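Local coordinates for protein rubisco operon transcriptional regulator (Synechocystis sp., PDB 5Y2W) that probably acts as a LysR-type transcriptional repressor coordinating carbon and nitrogen metabolism, with a regulatory domain that binds 2-phosphoglycolate, at residues L205-L208 against M209-K213; K22-I25 against P26-L29; K147-A151 against G152-I156; R113-S117 against G118-A122. One frame throughout, in Å; residues are numbered along the deposited sequence.

Contact 1: residues L205-L208 against M209-K213; sequences LDYL and MAVTK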
loop_
_atom_site.group_PDB
_atom_site.type_symbol
_atom_site.label_atom_id
_atom_site.label_comp_id
_atom_site.label_asym_id
_atom_site.label_seq_id
_atom_site.Cartn_x
_atom_site.Cartn_y
_atom_site.Cartn_z
ATOM N N LEU A 205 1.846 20.379 12.327
ATOM C CA LEU A 205 0.972 19.901 13.375
ATOM C C LEU A 205 -0.205 20.817 13.567
ATOM O O LEU A 205 -1.376 20.375 13.561
ATOM C CB LEU A 205 1.788 19.742 14.660
ATOM C CG LEU A 205 1.103 19.212 15.935
ATOM C CD1 LEU A 205 0.418 17.856 15.703
ATOM C CD2 LEU A 205 2.116 19.092 17.085
ATOM N N ASP A 206 0.083 22.108 13.672
ATOM C CA ASP A 206 -0.974 23.110 13.800
ATOM C C ASP A 206 -1.788 23.160 12.535
ATOM O O ASP A 206 -2.985 23.403 12.584
ATOM C CB ASP A 206 -0.394 24.533 14.060
ATOM C CG ASP A 206 0.386 24.627 15.367
ATOM O OD1 ASP A 206 0.095 23.856 16.292
ATOM O OD2 ASP A 206 1.310 25.438 15.472
ATOM N N TYR A 207 -1.128 22.986 11.387
ATOM C CA TYR A 207 -1.850 22.977 10.102
ATOM C C TYR A 207 -2.854 21.784 10.046
ATOM O O TYR A 207 -4.061 21.930 9.728
ATOM C CB TYR A 207 -0.856 22.952 8.917
ATOM C CG TYR A 207 -1.551 22.676 7.592
ATOM C CD1 TYR A 207 -2.319 23.655 6.961
ATOM C CD2 TYR A 207 -1.479 21.412 6.998
ATOM C CE1 TYR A 207 -2.983 23.388 5.776
ATOM C CE2 TYR A 207 -2.142 21.135 5.819
ATOM C CZ TYR A 207 -2.882 22.123 5.207
ATOM O OH TYR A 207 -3.519 21.811 4.030
ATOM N N LEU A 208 -2.345 20.619 10.404
ATOM C CA LEU A 208 -3.175 19.401 10.462
ATOM C C LEU A 208 -4.361 19.601 11.379
ATOM O O LEU A 208 -5.513 19.344 10.991
ATOM C CB LEU A 208 -2.332 18.206 10.944
ATOM C CG LEU A 208 -3.023 16.832 11.059
ATOM C CD1 LEU A 208 -3.626 16.344 9.736
ATOM C CD2 LEU A 208 -2.022 15.818 11.551
ATOM N N MET A 209 -4.096 20.055 12.610
ATOM C CA MET A 209 -5.204 20.276 13.570
ATOM C C MET A 209 -6.209 21.263 13.043
ATOM O O MET A 209 -7.409 21.097 13.203
ATOM C CB MET A 209 -4.696 20.775 14.908
ATOM C CG MET A 209 -3.839 19.744 15.592
ATOM S SD MET A 209 -4.662 18.108 15.550
ATOM C CE MET A 209 -3.221 17.276 16.098
ATOM N N ALA A 210 -5.735 22.306 12.404
ATOM C CA ALA A 210 -6.673 23.328 11.980
ATOM C C ALA A 210 -7.519 22.813 10.856
ATOM O O ALA A 210 -8.719 22.944 10.894
ATOM C CB ALA A 210 -5.914 24.591 11.565
ATOM N N VAL A 211 -6.906 22.200 9.839
ATOM C CA VAL A 211 -7.708 21.819 8.654
ATOM C C VAL A 211 -8.697 20.689 8.938
ATOM O O VAL A 211 -9.737 20.553 8.244
ATOM C CB VAL A 211 -6.843 21.473 7.418
ATOM C CG1 VAL A 211 -6.031 22.693 7.022
ATOM C CG2 VAL A 211 -5.960 20.259 7.659
ATOM N N THR A 212 -8.405 19.884 9.962
ATOM C CA THR A 212 -9.276 18.758 10.269
ATOM C C THR A 212 -10.312 19.051 11.318
ATOM O O THR A 212 -11.024 18.118 11.728
ATOM C CB THR A 212 -8.457 17.524 10.695
ATOM O OG1 THR A 212 -7.616 17.849 11.816
ATOM C CG2 THR A 212 -7.589 17.084 9.509
ATOM N N LYS A 213 -10.441 20.315 11.736
ATOM C CA LYS A 213 -11.053 20.535 13.021
ATOM C C LYS A 213 -12.415 19.874 13.213
ATOM O O LYS A 213 -12.528 19.029 14.095
ATOM C CB LYS A 213 -11.069 21.978 13.463
ATOM C CG LYS A 213 -11.594 22.041 14.885
ATOM C CD LYS A 213 -11.476 23.405 15.536
ATOM C CE LYS A 213 -12.173 23.397 16.901
ATOM N NZ LYS A 213 -12.509 24.784 17.336
#
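Thr212 turns back on Leu208 and grips its carbonyl twice: OG1 of Thr212 donates to Leu208 O at 2.7 Å, and Thr212 N reaches the same Leu208 O at 3.1 Å, from opposite faces of the carbonyl plane. A chi1 of 56° tucks OG1 between the backbone N and carbonyl carbon and leaves CG2 of Thr212 on the apolar side, 4.0 Å from Leu208 CD1. Threonine suits this place, the first to leave helical geometry, because its hydroxyl reinforces the last helical bond. Val211 sets CG1 3.4 Å from Tyr207 CE1 and holds CG2 above one face of that ring, toward its rim. Leu205 and Met209 lie side by side, with CD1 of Leu205 3.7 Å from CE of Met209, whose chain is bent at chi2. Residues 205-211 form the last turns of helix 199-211 in the periplasmic-binding-protein-like effector domain, and Thr212 follows them. Along the backbone, Met209 N bonds to Leu205 O at 2.9 Å and Val211 N to Tyr207 O at 2.9 Å, setting the side-chain spacing. Leu205, Leu208 and Met209 rest on Val189 of the mixed sheet. Leu208 and Val211 meet Leu28 of helix 24-35, while the Tyr207 ring meets Phe32.

Contact 2: residues K22-I25 against P26-L29; sequences KYFI and PRLL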
loop_
_atom_site.group_PDB
_atom_site.type_symbol
_atom_site.label_atom_id
_atom_site.label_comp_id
_atom_site.label_asym_id
_atom_site.label_seq_id
_atom_site.Cartn_x
_atom_site.Cartn_y
_atom_site.Cartn_z
ATOM N N LYS A 22 -2.675 6.660 4.047
ATOM C CA LYS A 22 -1.846 6.888 2.888
ATOM C C LYS A 22 -2.556 7.690 1.803
ATOM O O LYS A 22 -1.935 8.160 0.887
ATOM C CB LYS A 22 -1.382 5.545 2.295
ATOM C CG LYS A 22 -2.559 4.711 1.815
ATOM C CD LYS A 22 -2.189 3.558 0.957
ATOM C CE LYS A 22 -1.252 2.715 1.724
ATOM N NZ LYS A 22 -1.067 1.541 0.889
ATOM N N TYR A 23 -3.870 7.807 1.854
ATOM C CA TYR A 23 -4.544 8.637 0.835
ATOM C C TYR A 23 -4.756 10.059 1.350
ATOM O O TYR A 23 -4.454 11.030 0.664
ATOM C CB TYR A 23 -5.898 8.048 0.454
ATOM C CG TYR A 23 -5.830 6.679 -0.170
ATOM C CD1 TYR A 23 -5.574 6.528 -1.547
ATOM C CD2 TYR A 23 -6.090 5.541 0.586
ATOM C CE1 TYR A 23 -5.540 5.261 -2.141
ATOM C CE2 TYR A 23 -6.063 4.277 0.012
ATOM C CZ TYR A 23 -5.785 4.140 -1.354
ATOM O OH TYR A 23 -5.750 2.871 -1.906
ATOM N N PHE A 24 -5.260 10.138 2.583
ATOM C CA PHE A 24 -5.601 11.392 3.246
ATOM C C PHE A 24 -4.429 12.311 3.440
ATOM O O PHE A 24 -4.462 13.473 3.078
ATOM C CB PHE A 24 -6.133 11.089 4.611
ATOM C CG PHE A 24 -6.653 12.291 5.307
ATOM C CD1 PHE A 24 -7.831 12.854 4.897
ATOM C CD2 PHE A 24 -5.972 12.838 6.351
ATOM C CE1 PHE A 24 -8.329 13.964 5.521
ATOM C CE2 PHE A 24 -6.453 13.955 6.985
ATOM C CZ PHE A 24 -7.645 14.516 6.576
ATOM N N ILE A 25 -3.362 11.797 4.007
ATOM C CA ILE A 25 -2.295 12.648 4.377
ATOM C C ILE A 25 -1.643 13.258 3.162
ATOM O O ILE A 25 -1.465 14.478 3.119
ATOM C CB ILE A 25 -1.300 11.900 5.271
ATOM C CG1 ILE A 25 -1.948 11.624 6.612
ATOM C CG2 ILE A 25 0.008 12.656 5.398
ATOM C CD1 ILE A 25 -2.238 12.868 7.450
ATOM N N PRO A 26 -1.320 12.443 2.148
ATOM C CA PRO A 26 -0.790 13.047 0.939
ATOM C C PRO A 26 -1.648 14.118 0.370
ATOM O O PRO A 26 -1.129 15.076 -0.145
ATOM C CB PRO A 26 -0.752 11.879 -0.037
ATOM C CG PRO A 26 -0.345 10.766 0.890
ATOM C CD PRO A 26 -1.243 10.982 2.075
ATOM N N ARG A 27 -2.959 13.936 0.394
ATOM C CA ARG A 27 -3.813 14.937 -0.198
ATOM C C ARG A 27 -3.704 16.243 0.618
ATOM O O ARG A 27 -3.644 17.300 0.048
ATOM C CB ARG A 27 -5.230 14.454 -0.235
ATOM C CG ARG A 27 -6.174 15.424 -0.905
ATOM C CD ARG A 27 -7.556 14.807 -1.000
ATOM N NE ARG A 27 -8.072 14.527 0.333
ATOM C CZ ARG A 27 -9.230 13.934 0.583
ATOM N NH1 ARG A 27 -10.025 13.563 -0.414
ATOM N NH2 ARG A 27 -9.604 13.735 1.845
ATOM N N LEU A 28 -3.649 16.143 1.945
ATOM C CA LEU A 28 -3.421 17.300 2.820
ATOM C C LEU A 28 -2.064 17.943 2.635
ATOM O O LEU A 28 -1.927 19.143 2.807
ATOM C CB LEU A 28 -3.509 16.913 4.289
ATOM C CG LEU A 28 -4.866 16.819 4.973
ATOM C CD1 LEU A 28 -4.605 17.074 6.457
ATOM C CD2 LEU A 28 -5.927 17.788 4.425
ATOM N N LEU A 29 -1.046 17.154 2.335
ATOM C CA LEU A 29 0.269 17.710 1.996
ATOM C C LEU A 29 0.280 18.725 0.852
ATOM O O LEU A 29 1.185 19.539 0.786
ATOM C CB LEU A 29 1.253 16.596 1.665
ATOM C CG LEU A 29 1.600 15.684 2.853
ATOM C CD1 LEU A 29 2.681 14.663 2.471
ATOM C CD2 LEU A 29 2.016 16.498 4.081
#
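Phe24 and Leu28, one helical turn apart, form the apolar centre: CG of Leu28 stands over the Phe24 ring in a CH-pi contact, 4.2 Å from the centroid and 27° off the normal. Leu28 CD1 continues the contact, 3.7 Å from Phe24 CE2. A chi1 of -173° sets Phe24 CG beside its carbonyl carbon, carrying the ring toward Leu28. Ile25 and Pro26 cross at about a right angle, and the peptide bond joining them sets Ile25 CB close to Pro26 CD, at 3.3 Å. Proline fits the opening turn because N-H groups there have no carbonyl of a preceding turn to bond, and the missing one costs little; its ring leaves CG of Pro26 against Lys22 O at 3.1 Å. This is the first part of helix 24-35, the crossover helix of the beta-alpha-beta unit between strands 11-18 and 39-46, and Pro26 and Leu29 rest on Leu43 and Val41 of the latter strand. Backbone bonds such as Leu29 N to Ile25 O, 2.8 Å, hold the turn. At the polar edge Arg27, bent at chi3, brings NH2 obliquely to 3.6 Å from Phe24 CD1, the planes standing 73° apart. Tyr23 and Arg27 pack on Gln148 of the second subunit.

Contact 3: residues K147-A151 against G152-I156; sequences KQAIA and GGMGI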
loop_
_atom_site.group_PDB
_atom_site.type_symbol
_atom_site.label_atom_id
_atom_site.label_comp_id
_atom_site.label_asym_id
_atom_site.label_seq_id
_atom_site.Cartn_x
_atom_site.Cartn_y
_atom_site.Cartn_z
ATOM N N LYS A 147 -8.863 -5.644 -0.356
ATOM C CA LYS A 147 -10.023 -5.221 -1.183
ATOM C C LYS A 147 -10.114 -6.016 -2.507
ATOM O O LYS A 147 -11.207 -6.367 -2.966
ATOM C CB LYS A 147 -9.947 -3.760 -1.527
ATOM C CG LYS A 147 -10.177 -2.878 -0.299
ATOM C CD LYS A 147 -10.327 -1.421 -0.684
ATOM C CE LYS A 147 -9.020 -0.754 -1.099
ATOM N NZ LYS A 147 -9.384 0.544 -1.721
ATOM N N GLN A 148 -8.981 -6.189 -3.170
ATOM C CA GLN A 148 -8.910 -7.085 -4.327
ATOM C C GLN A 148 -9.404 -8.495 -3.996
ATOM O O GLN A 148 -10.180 -9.044 -4.716
ATOM C CB GLN A 148 -7.470 -7.187 -4.842
ATOM C CG GLN A 148 -7.105 -6.132 -5.851
ATOM C CD GLN A 148 -7.925 -6.226 -7.119
ATOM O OE1 GLN A 148 -8.314 -7.306 -7.562
ATOM N NE2 GLN A 148 -8.242 -5.083 -7.673
ATOM N N ALA A 149 -8.969 -9.071 -2.893
ATOM C CA ALA A 149 -9.455 -10.431 -2.562
ATOM C C ALA A 149 -10.967 -10.512 -2.355
ATOM O O ALA A 149 -11.642 -11.461 -2.818
ATOM C CB ALA A 149 -8.700 -11.010 -1.382
ATOM N N ILE A 150 -11.522 -9.474 -1.736
ATOM C CA ILE A 150 -12.928 -9.454 -1.476
ATOM C C ILE A 150 -13.636 -9.341 -2.810
ATOM O O ILE A 150 -14.616 -10.018 -3.037
ATOM C CB ILE A 150 -13.339 -8.272 -0.628
ATOM C CG1 ILE A 150 -12.755 -8.396 0.776
ATOM C CG2 ILE A 150 -14.864 -8.136 -0.574
ATOM C CD1 ILE A 150 -12.837 -7.085 1.520
ATOM N N ALA A 151 -13.167 -8.433 -3.659
ATOM C CA ALA A 151 -13.757 -8.264 -4.968
ATOM C C ALA A 151 -13.674 -9.577 -5.755
ATOM O O ALA A 151 -14.571 -9.855 -6.512
ATOM C CB ALA A 151 -13.067 -7.169 -5.730
ATOM N N GLY A 152 -12.610 -10.370 -5.587
ATOM C CA GLY A 152 -12.516 -11.675 -6.281
ATOM C C GLY A 152 -13.221 -12.809 -5.542
ATOM O O GLY A 152 -12.945 -13.982 -5.813
ATOM N N GLY A 153 -14.067 -12.474 -4.556
ATOM C CA GLY A 153 -14.956 -13.450 -3.939
ATOM C C GLY A 153 -14.263 -14.286 -2.892
ATOM O O GLY A 153 -14.747 -15.325 -2.516
ATOM N N MET A 154 -13.131 -13.845 -2.375
ATOM C CA MET A 154 -12.408 -14.640 -1.381
ATOM C C MET A 154 -12.859 -14.445 0.079
ATOM O O MET A 154 -12.289 -15.026 1.010
ATOM C CB MET A 154 -10.915 -14.380 -1.533
ATOM C CG MET A 154 -10.362 -14.988 -2.812
ATOM S SD MET A 154 -8.761 -14.279 -3.264
ATOM C CE MET A 154 -9.254 -13.373 -4.740
ATOM N N GLY A 155 -13.902 -13.660 0.288
ATOM C CA GLY A 155 -14.477 -13.540 1.621
ATOM C C GLY A 155 -14.761 -12.099 2.025
ATOM O O GLY A 155 -14.861 -11.239 1.190
ATOM N N ILE A 156 -14.898 -11.876 3.321
ATOM C CA ILE A 156 -15.114 -10.548 3.886
ATOM C C ILE A 156 -13.904 -10.243 4.726
ATOM O O ILE A 156 -13.080 -11.114 4.982
ATOM C CB ILE A 156 -16.385 -10.516 4.745
ATOM C CG1 ILE A 156 -16.227 -11.417 5.948
ATOM C CG2 ILE A 156 -17.549 -11.025 3.932
ATOM C CD1 ILE A 156 -17.429 -11.376 6.859
HETATM O O HOH W 1 -15.603 -11.784 -1.381
#
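Ile150 O accepts from two donors as the helix runs out: Gly153 N at 2.9 Å, and a water that donates to Ile150 O at 2.6 Å. Gly153 N lies well above the carbonyl plane, as the tight turn demands, and the same water takes the N-H of Gly155, with Gly155 N 3.0 Å away, stitching the loop to the helix end. Ala149 O is bonded by Met154 N at 2.8 Å, and Gln148 O by Gly152 N in an ordinary helical bond. The Met154 side chain folds back against the last turn: chi1 and chi2 put SD 3.8 Å from Ala149 CB, and a chi3 of -111° then turns Met154 CE to 3.6 Å from Ala149 O. The small Ala149 leaves room for the thioether, and Gly152 suits its place because a CB there would clash with Met154 CE. Replacing Met154 by alanine removes SD and CE, and is likely to open a gap beside Ala149 and weaken the contact with Pro26 of the second subunit. Gly155 adopts backbone angles that a larger residue could hardly tolerate, and Ile156 pairs through its backbone with Ala109 and Ile111. Gly153, with a positive phi of 81°, is the C-prime residue, and the nested bonds from Met154 N and Gly153 N make the Schellman motif that terminates helix 143-151 before strand 157-160.

Contact 4: residues R113-S117 against G118-A122; sequences REKGS and GTRLA. With PGA (2-phosphoglycolic acid), chain B.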
loop_
_atom_site.group_PDB
_atom_site.type_symbol
_atom_site.label_atom_id
_atom_site.label_comp_id
_atom_site.label_asym_id
_atom_site.label_seq_id
_atom_site.Cartn_x
_atom_site.Cartn_y
_atom_site.Cartn_z
ATOM N N ARG A 113 -5.376 -9.152 7.777
ATOM C CA ARG A 113 -4.143 -8.419 7.563
ATOM C C ARG A 113 -2.975 -9.217 8.179
ATOM O O ARG A 113 -3.199 -10.166 8.951
ATOM C CB ARG A 113 -4.246 -7.044 8.277
ATOM C CG ARG A 113 -5.088 -6.003 7.559
ATOM C CD ARG A 113 -4.368 -5.357 6.403
ATOM N NE ARG A 113 -3.114 -4.788 6.888
ATOM C CZ ARG A 113 -2.968 -3.598 7.472
ATOM N NH1 ARG A 113 -1.767 -3.280 7.986
ATOM N NH2 ARG A 113 -4.002 -2.747 7.550
ATOM N N GLU A 114 -1.748 -8.816 7.839
ATOM C CA GLU A 114 -0.491 -9.361 8.442
ATOM C C GLU A 114 -0.451 -9.124 9.942
ATOM O O GLU A 114 -1.065 -8.152 10.439
ATOM C CB GLU A 114 0.731 -8.734 7.799
ATOM C CG GLU A 114 1.106 -7.291 8.225
ATOM C CD GLU A 114 0.154 -6.198 7.707
ATOM O OE1 GLU A 114 0.364 -5.020 8.110
ATOM O OE2 GLU A 114 -0.825 -6.499 6.943
ATOM N N LYS A 115 0.201 -10.053 10.654
ATOM C CA LYS A 115 0.607 -9.885 12.044
ATOM C C LYS A 115 1.388 -8.595 12.175
ATOM O O LYS A 115 2.248 -8.313 11.347
ATOM C CB LYS A 115 1.496 -11.061 12.516
ATOM C CG LYS A 115 0.765 -12.398 12.672
ATOM C CD LYS A 115 1.635 -13.493 13.295
ATOM C CE LYS A 115 0.904 -14.838 13.337
ATOM N NZ LYS A 115 0.329 -15.277 12.014
ATOM N N GLY A 116 1.074 -7.814 13.201
ATOM C CA GLY A 116 1.592 -6.452 13.337
ATOM C C GLY A 116 0.615 -5.373 12.902
ATOM O O GLY A 116 0.813 -4.178 13.187
ATOM N N SER A 117 -0.443 -5.763 12.189
ATOM C CA SER A 117 -1.456 -4.795 11.829
ATOM C C SER A 117 -2.295 -4.452 13.063
ATOM O O SER A 117 -2.761 -5.333 13.745
ATOM C CB SER A 117 -2.360 -5.373 10.755
ATOM O OG SER A 117 -3.573 -4.680 10.722
ATOM N N GLY A 118 -2.506 -3.170 13.345
ATOM C CA GLY A 118 -3.461 -2.782 14.411
ATOM C C GLY A 118 -4.877 -3.067 14.011
ATOM O O GLY A 118 -5.743 -3.281 14.868
ATOM N N THR A 119 -5.127 -3.111 12.693
ATOM C CA THR A 119 -6.466 -3.432 12.201
ATOM C C THR A 119 -6.775 -4.829 12.671
ATOM O O THR A 119 -7.807 -5.040 13.331
ATOM C CB THR A 119 -6.600 -3.326 10.682
ATOM O OG1 THR A 119 -6.432 -1.984 10.293
ATOM C CG2 THR A 119 -7.991 -3.792 10.180
ATOM N N ARG A 120 -5.877 -5.770 12.345
ATOM C CA ARG A 120 -6.004 -7.173 12.753
ATOM C C ARG A 120 -6.162 -7.312 14.291
ATOM O O ARG A 120 -7.032 -8.027 14.777
ATOM C CB ARG A 120 -4.769 -7.915 12.273
ATOM C CG ARG A 120 -4.770 -9.407 12.511
ATOM C CD ARG A 120 -3.386 -9.953 12.254
ATOM N NE ARG A 120 -3.201 -11.319 12.770
ATOM C CZ ARG A 120 -2.907 -12.394 12.031
ATOM N NH1 ARG A 120 -2.767 -13.575 12.627
ATOM N NH2 ARG A 120 -2.752 -12.328 10.709
ATOM N N LEU A 121 -5.347 -6.608 15.057
ATOM C CA LEU A 121 -5.427 -6.777 16.516
ATOM C C LEU A 121 -6.819 -6.314 17.048
ATOM O O LEU A 121 -7.465 -6.975 17.855
ATOM C CB LEU A 121 -4.296 -6.041 17.147
ATOM C CG LEU A 121 -4.100 -6.270 18.627
ATOM C CD1 LEU A 121 -3.702 -7.721 18.862
ATOM C CD2 LEU A 121 -3.042 -5.281 19.146
ATOM N N ALA A 122 -7.326 -5.201 16.559
ATOM C CA ALA A 122 -8.681 -4.790 16.946
ATOM C C ALA A 122 -9.780 -5.810 16.515
ATOM O O ALA A 122 -10.746 -6.071 17.238
ATOM C CB ALA A 122 -8.985 -3.432 16.325
HETATM P P PGA B . -2.574 -1.044 10.504
HETATM O O1P PGA B . -3.309 0.304 11.006
HETATM O O2P PGA B . -1.900 -0.691 9.220
HETATM O O3P PGA B . -3.714 -2.070 10.391
HETATM O O4P PGA B . -1.500 -1.259 11.505
HETATM C C2 PGA B . -4.224 1.099 10.283
HETATM C C1 PGA B . -5.409 1.549 11.128
HETATM O O1 PGA B . -6.311 2.269 10.596
HETATM O O2 PGA B . -5.437 1.188 12.323
#
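Ser117 caps the helix that Arg120 belongs to: Arg120 N donates to Ser117 OG at 3.0 Å, almost straight at 172°. With OG anti to the backbone N (chi1 160°), the same hydroxyl donates to O3P of the phosphoglycolate, Ser117 OG lying 2.6 Å from it; a serine can serve both as acceptor and donor. Within residues 113-122, the further phosphate bonds come from the helix start and from one arginine. Thr119 gives its backbone N-H and its hydroxyl to O3P, with Thr119 OG1 at 2.7 Å, while Gly118 N reaches O4P at 2.8 Å. Arg113 NH1 meets O2P at 2.9 Å, the oxygen lying at the guanidinium edge, and NH2 adds a weak bond. Ionic contacts fix that arginine: Glu114 is gripped side-on through NE and NH1, with Arg113 NH1 2.8 Å from Glu114 OE1, which holds the guanidinium flat beneath Ser117 OG at its face. Arg120 extends back along the loop, its NH2 donating in plane to Arg113 O at 2.8 Å, while Lys115 CG lies over the centre of its guanidinium face. Arg120 also bridges to Glu139. A leucine there removes the donor to Arg113 O, and would probably leave Glu139 relying on a weak, long pair to Lys115 and free the loop to shift. Arg185, Thr19, Thr20, Asn82 and His48 complete the grip on the ligand. A capped helix N terminus whose backbone N-H groups point at an anion is a classic phosphate-binding arrangement, and here it forms one wall of the effector pocket of this LysR-type domain.

Overall arrangement
All four contacts are local turns, strung in series along the chain with no nesting or crossing. Contact 2 comes first, where the loop after strand 11-18 enters helix 24-35. Contact 4 follows, opening helix 118-129 at the phosphoglycolate, and contact 3 then closes helix 143-151 ahead of strand 157-160. Contact 1 ends helix 199-211 and returns to contact 2: the two touch through their helices, which pack together beside the mixed sheet. Contacts 1 and 3 lie on opposite sides of the chain's centre, their own centres about 35 Å apart. Contacts 2 and 3 both face the second subunit.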